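Local structure of hemolysin II regulatory protein (Bacillus cereus, 2JJ7) at residues Gly140-Ile154 with Asp171-Lys183. The protein probably binds DNA as a dimeric transcriptional regulator of the TetR family and, as its name implies, controls hemolysin II expression. Numbering follows the deposited sequence.
Sequences GVFHFFSINHTIHWI and DLVSRIISALTDK
Helix 147-154 runs nearly antiparallel to helix 171-181, at 164°, with the axes 12.3 Å apart at closest, and the CA of Phe142, in the loop before the first helix, comes nearest that of Thr181, at the end of the second. So wide a spacing is bridged by large side chains. Leu180 has the greatest contact area: its CD2 meets Thr150 CG2 at 3.6 Å and Phe144 CD1 at 3.9 Å, while its CB approaches Phe142. Trp153 reaches across the gap with its six-membered ring, a course set by chi1 of 170°, which turns CG away from the backbone N, and brings CH2 to 3.7 Å from Ala179 CB; the small methyl leaves room for the indole. Farther from the loop, Ile154 CD1 packs on Ile176 CG2 at 3.9 Å. Thr150 suits a buried helical turn because its OG1 donates to Ser146 O (2.7 Å), leaving the methyl to face Leu180.

At the C-terminal end of helix 171-181, His143 N donates to Leu180 O (2.7 Å). One water donates to both Val141 O and Thr181 O and hydrogen-bonds His143 NE2. Leu87 of helix 79-96 also touches Ile176, and Phe160 of the second subunit stacks on Trp153. Apolar packing thus joins two helices of the TetR-type C-terminal domain where helix 147-158 also meets the second subunit, while His143 N and the water give the last carbonyls of helix 171-181 partners where its own helical bonding runs out.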
# COMPACT_ATOMS: atom_id res chain seq x y z
N GLY B 140 23.63 -4.21 -4.62
CA GLY B 140 23.99 -3.11 -3.72
C GLY B 140 23.35 -1.80 -4.11
O GLY B 140 23.78 -0.73 -3.71
N VAL B 141 22.28 -1.88 -4.89
CA VAL B 141 21.65 -0.70 -5.45
C VAL B 141 20.30 -0.37 -4.76
O VAL B 141 19.95 0.81 -4.63
CB VAL B 141 21.60 -0.81 -7.02
CG1 VAL B 141 20.25 -1.24 -7.54
CG2 VAL B 141 22.09 0.47 -7.67
N PHE B 142 19.59 -1.40 -4.29
CA PHE B 142 18.34 -1.21 -3.55
C PHE B 142 18.54 -1.52 -2.07
O PHE B 142 19.28 -2.43 -1.70
CB PHE B 142 17.18 -2.08 -4.10
CG PHE B 142 16.81 -1.80 -5.55
CD1 PHE B 142 17.01 -0.54 -6.13
CD2 PHE B 142 16.24 -2.81 -6.34
CE1 PHE B 142 16.67 -0.30 -7.47
CE2 PHE B 142 15.90 -2.59 -7.69
CZ PHE B 142 16.11 -1.33 -8.25
N HIS B 143 17.86 -0.75 -1.22
CA HIS B 143 17.98 -0.90 0.23
C HIS B 143 16.60 -0.81 0.88
O HIS B 143 15.90 0.19 0.71
CB HIS B 143 18.91 0.18 0.78
CG HIS B 143 20.21 0.27 0.05
ND1 HIS B 143 21.30 -0.51 0.37
CD2 HIS B 143 20.58 1.02 -1.01
CE1 HIS B 143 22.29 -0.23 -0.45
NE2 HIS B 143 21.89 0.69 -1.30
N PHE B 144 16.23 -1.87 1.59
CA PHE B 144 14.91 -1.98 2.21
C PHE B 144 14.93 -2.99 3.35
O PHE B 144 15.74 -3.91 3.34
CB PHE B 144 13.84 -2.37 1.15
CG PHE B 144 14.25 -3.52 0.24
CD1 PHE B 144 14.60 -3.28 -1.09
CD2 PHE B 144 14.24 -4.84 0.70
CE1 PHE B 144 14.99 -4.34 -1.95
CE2 PHE B 144 14.62 -5.92 -0.15
CZ PHE B 144 14.98 -5.66 -1.47
N PHE B 145 14.05 -2.82 4.34
CA PHE B 145 14.09 -3.68 5.53
C PHE B 145 13.58 -5.10 5.28
O PHE B 145 14.03 -6.05 5.93
CB PHE B 145 13.43 -3.01 6.76
CG PHE B 145 11.91 -2.97 6.74
CD1 PHE B 145 11.23 -1.99 6.02
CD2 PHE B 145 11.17 -3.89 7.48
CE1 PHE B 145 9.81 -1.93 6.00
CE2 PHE B 145 9.77 -3.85 7.47
CZ PHE B 145 9.08 -2.86 6.73
N SER B 146 12.65 -5.24 4.33
CA SER B 146 12.00 -6.51 4.07
C SER B 146 11.51 -6.51 2.64
O SER B 146 10.90 -5.53 2.19
CB SER B 146 10.83 -6.72 5.04
OG SER B 146 9.90 -7.67 4.56
N ILE B 147 11.80 -7.59 1.93
CA ILE B 147 11.36 -7.75 0.55
C ILE B 147 9.83 -7.76 0.43
O ILE B 147 9.28 -7.11 -0.46
CB ILE B 147 12.01 -8.99 -0.14
CG1 ILE B 147 11.45 -9.18 -1.55
CG2 ILE B 147 11.79 -10.26 0.66
CD1 ILE B 147 12.08 -8.30 -2.57
N ASN B 148 9.14 -8.49 1.31
CA ASN B 148 7.68 -8.60 1.24
C ASN B 148 6.97 -7.29 1.60
O ASN B 148 5.93 -6.98 1.04
CB ASN B 148 7.16 -9.73 2.13
CG ASN B 148 7.55 -11.12 1.62
OD1 ASN B 148 7.71 -11.34 0.41
ND2 ASN B 148 7.71 -12.05 2.54
N HIS B 149 7.54 -6.52 2.51
CA HIS B 149 6.95 -5.25 2.90
C HIS B 149 7.09 -4.24 1.77
O HIS B 149 6.18 -3.47 1.52
CB HIS B 149 7.58 -4.74 4.18
CG HIS B 149 7.17 -5.52 5.41
ND1 HIS B 149 6.08 -5.16 6.18
CD2 HIS B 149 7.70 -6.62 5.99
CE1 HIS B 149 5.97 -6.01 7.19
NE2 HIS B 149 6.94 -6.90 7.10
N THR B 150 8.23 -4.30 1.07
CA THR B 150 8.52 -3.46 -0.09
C THR B 150 7.62 -3.82 -1.28
O THR B 150 7.10 -2.93 -1.95
CB THR B 150 10.01 -3.55 -0.48
OG1 THR B 150 10.82 -3.24 0.67
CG2 THR B 150 10.33 -2.57 -1.61
N ILE B 151 7.46 -5.11 -1.54
CA ILE B 151 6.48 -5.59 -2.51
C ILE B 151 5.09 -5.05 -2.16
O ILE B 151 4.44 -4.46 -3.00
CB ILE B 151 6.49 -7.15 -2.61
CG1 ILE B 151 7.81 -7.61 -3.27
CG2 ILE B 151 5.24 -7.67 -3.38
CD1 ILE B 151 8.06 -9.08 -3.22
N HIS B 152 4.64 -5.23 -0.92
CA HIS B 152 3.30 -4.73 -0.58
C HIS B 152 3.20 -3.19 -0.73
O HIS B 152 2.19 -2.68 -1.21
CB HIS B 152 2.81 -5.17 0.81
CG HIS B 152 1.44 -4.64 1.13
ND1 HIS B 152 0.29 -5.18 0.59
CD2 HIS B 152 1.05 -3.55 1.83
CE1 HIS B 152 -0.75 -4.48 0.99
NE2 HIS B 152 -0.32 -3.48 1.74
N TRP B 153 4.23 -2.47 -0.30
CA TRP B 153 4.28 -1.01 -0.47
C TRP B 153 4.07 -0.59 -1.94
O TRP B 153 3.18 0.20 -2.24
CB TRP B 153 5.58 -0.44 0.12
CG TRP B 153 5.83 1.02 -0.20
CD1 TRP B 153 5.11 2.09 0.22
CD2 TRP B 153 6.90 1.56 -1.00
NE1 TRP B 153 5.66 3.26 -0.25
CE2 TRP B 153 6.75 2.97 -1.01
CE3 TRP B 153 7.98 0.99 -1.69
CZ2 TRP B 153 7.63 3.81 -1.71
CZ3 TRP B 153 8.86 1.84 -2.38
CH2 TRP B 153 8.67 3.23 -2.38
N ILE B 154 4.85 -1.16 -2.86
CA ILE B 154 4.77 -0.81 -4.27
C ILE B 154 3.43 -1.24 -4.90
O ILE B 154 2.79 -0.49 -5.68
CB ILE B 154 5.99 -1.40 -5.07
CG1 ILE B 154 7.30 -0.73 -4.65
CG2 ILE B 154 5.76 -1.30 -6.60
CD1 ILE B 154 8.57 -1.33 -5.30
N ASP B 171 6.82 10.61 -12.24
CA ASP B 171 7.32 11.00 -10.94
C ASP B 171 7.15 9.89 -9.93
O ASP B 171 8.03 9.69 -9.08
CB ASP B 171 6.62 12.26 -10.44
CG ASP B 171 6.93 13.49 -11.28
OD1 ASP B 171 8.01 13.54 -11.94
OD2 ASP B 171 6.09 14.41 -11.28
N LEU B 172 6.03 9.18 -10.02
CA LEU B 172 5.79 8.05 -9.14
C LEU B 172 6.88 7.00 -9.34
O LEU B 172 7.45 6.52 -8.36
CB LEU B 172 4.39 7.45 -9.37
CG LEU B 172 3.99 6.30 -8.44
CD1 LEU B 172 4.16 6.67 -6.94
CD2 LEU B 172 2.57 5.83 -8.74
N VAL B 173 7.18 6.68 -10.60
CA VAL B 173 8.25 5.74 -10.97
C VAL B 173 9.60 6.20 -10.38
O VAL B 173 10.25 5.44 -9.68
CB VAL B 173 8.35 5.54 -12.51
CG1 VAL B 173 9.58 4.69 -12.89
CG2 VAL B 173 7.06 4.87 -13.06
N SER B 174 9.97 7.46 -10.65
CA SER B 174 11.20 8.06 -10.10
C SER B 174 11.27 8.05 -8.59
O SER B 174 12.32 7.74 -8.02
CB SER B 174 11.35 9.50 -10.58
OG SER B 174 11.76 9.51 -11.92
N ARG B 175 10.16 8.41 -7.93
CA ARG B 175 10.13 8.49 -6.48
C ARG B 175 10.19 7.11 -5.82
O ARG B 175 10.79 6.95 -4.75
CB ARG B 175 8.89 9.26 -6.00
CG ARG B 175 8.88 10.73 -6.37
CD ARG B 175 7.90 11.52 -5.49
NE ARG B 175 8.47 11.84 -4.19
CZ ARG B 175 8.76 13.07 -3.76
NH1 ARG B 175 9.29 13.24 -2.56
NH2 ARG B 175 8.50 14.13 -4.52
N ILE B 176 9.59 6.11 -6.46
CA ILE B 176 9.69 4.74 -5.96
C ILE B 176 11.15 4.26 -5.98
O ILE B 176 11.66 3.73 -5.00
CB ILE B 176 8.75 3.78 -6.71
CG1 ILE B 176 7.29 4.04 -6.30
CG2 ILE B 176 9.15 2.32 -6.44
CD1 ILE B 176 6.24 3.27 -7.16
N ILE B 177 11.82 4.48 -7.11
CA ILE B 177 13.21 4.09 -7.28
C ILE B 177 14.12 4.84 -6.30
O ILE B 177 14.98 4.23 -5.67
CB ILE B 177 13.65 4.31 -8.75
CG1 ILE B 177 12.83 3.42 -9.70
CG2 ILE B 177 15.19 4.11 -8.91
CD1 ILE B 177 13.07 3.66 -11.18
N SER B 178 13.91 6.15 -6.16
CA SER B 178 14.68 6.97 -5.21
C SER B 178 14.61 6.44 -3.79
O SER B 178 15.62 6.38 -3.10
CB SER B 178 14.17 8.39 -5.20
OG SER B 178 14.63 9.06 -6.34
N ALA B 179 13.40 6.07 -3.36
CA ALA B 179 13.18 5.55 -2.02
C ALA B 179 13.97 4.27 -1.80
O ALA B 179 14.39 3.99 -0.68
CB ALA B 179 11.70 5.33 -1.76
N LEU B 180 14.17 3.50 -2.87
CA LEU B 180 14.94 2.25 -2.78
C LEU B 180 16.46 2.44 -2.87
O LEU B 180 17.23 1.67 -2.28
CB LEU B 180 14.46 1.26 -3.84
CG LEU B 180 13.00 0.82 -3.73
CD1 LEU B 180 12.55 0.14 -5.01
CD2 LEU B 180 12.82 -0.12 -2.54
N THR B 181 16.89 3.47 -3.60
CA THR B 181 18.30 3.68 -3.88
C THR B 181 18.98 4.56 -2.83
O THR B 181 20.21 4.71 -2.82
CB THR B 181 18.49 4.28 -5.29
OG1 THR B 181 17.69 5.46 -5.42
CG2 THR B 181 18.07 3.28 -6.37
N ASP B 182 18.18 5.13 -1.94
CA ASP B 182 18.72 5.92 -0.84
C ASP B 182 19.44 5.01 0.16
O ASP B 182 18.81 4.16 0.80
CB ASP B 182 17.59 6.72 -0.17
CG ASP B 182 18.12 7.80 0.74
OD1 ASP B 182 19.26 8.27 0.53
OD2 ASP B 182 17.38 8.18 1.68
N LYS B 183 20.76 5.19 0.28
CA LYS B 183 21.60 4.32 1.11
C LYS B 183 21.31 4.49 2.60
O LYS B 183 21.32 5.61 3.12
CB LYS B 183 23.09 4.57 0.83
CG LYS B 183 23.65 3.82 -0.36
CD LYS B 183 25.17 3.74 -0.26
CE LYS B 183 25.81 3.10 -1.50
NZ LYS B 183 25.46 1.66 -1.68
O HOH W 1 21.78 2.65 -3.75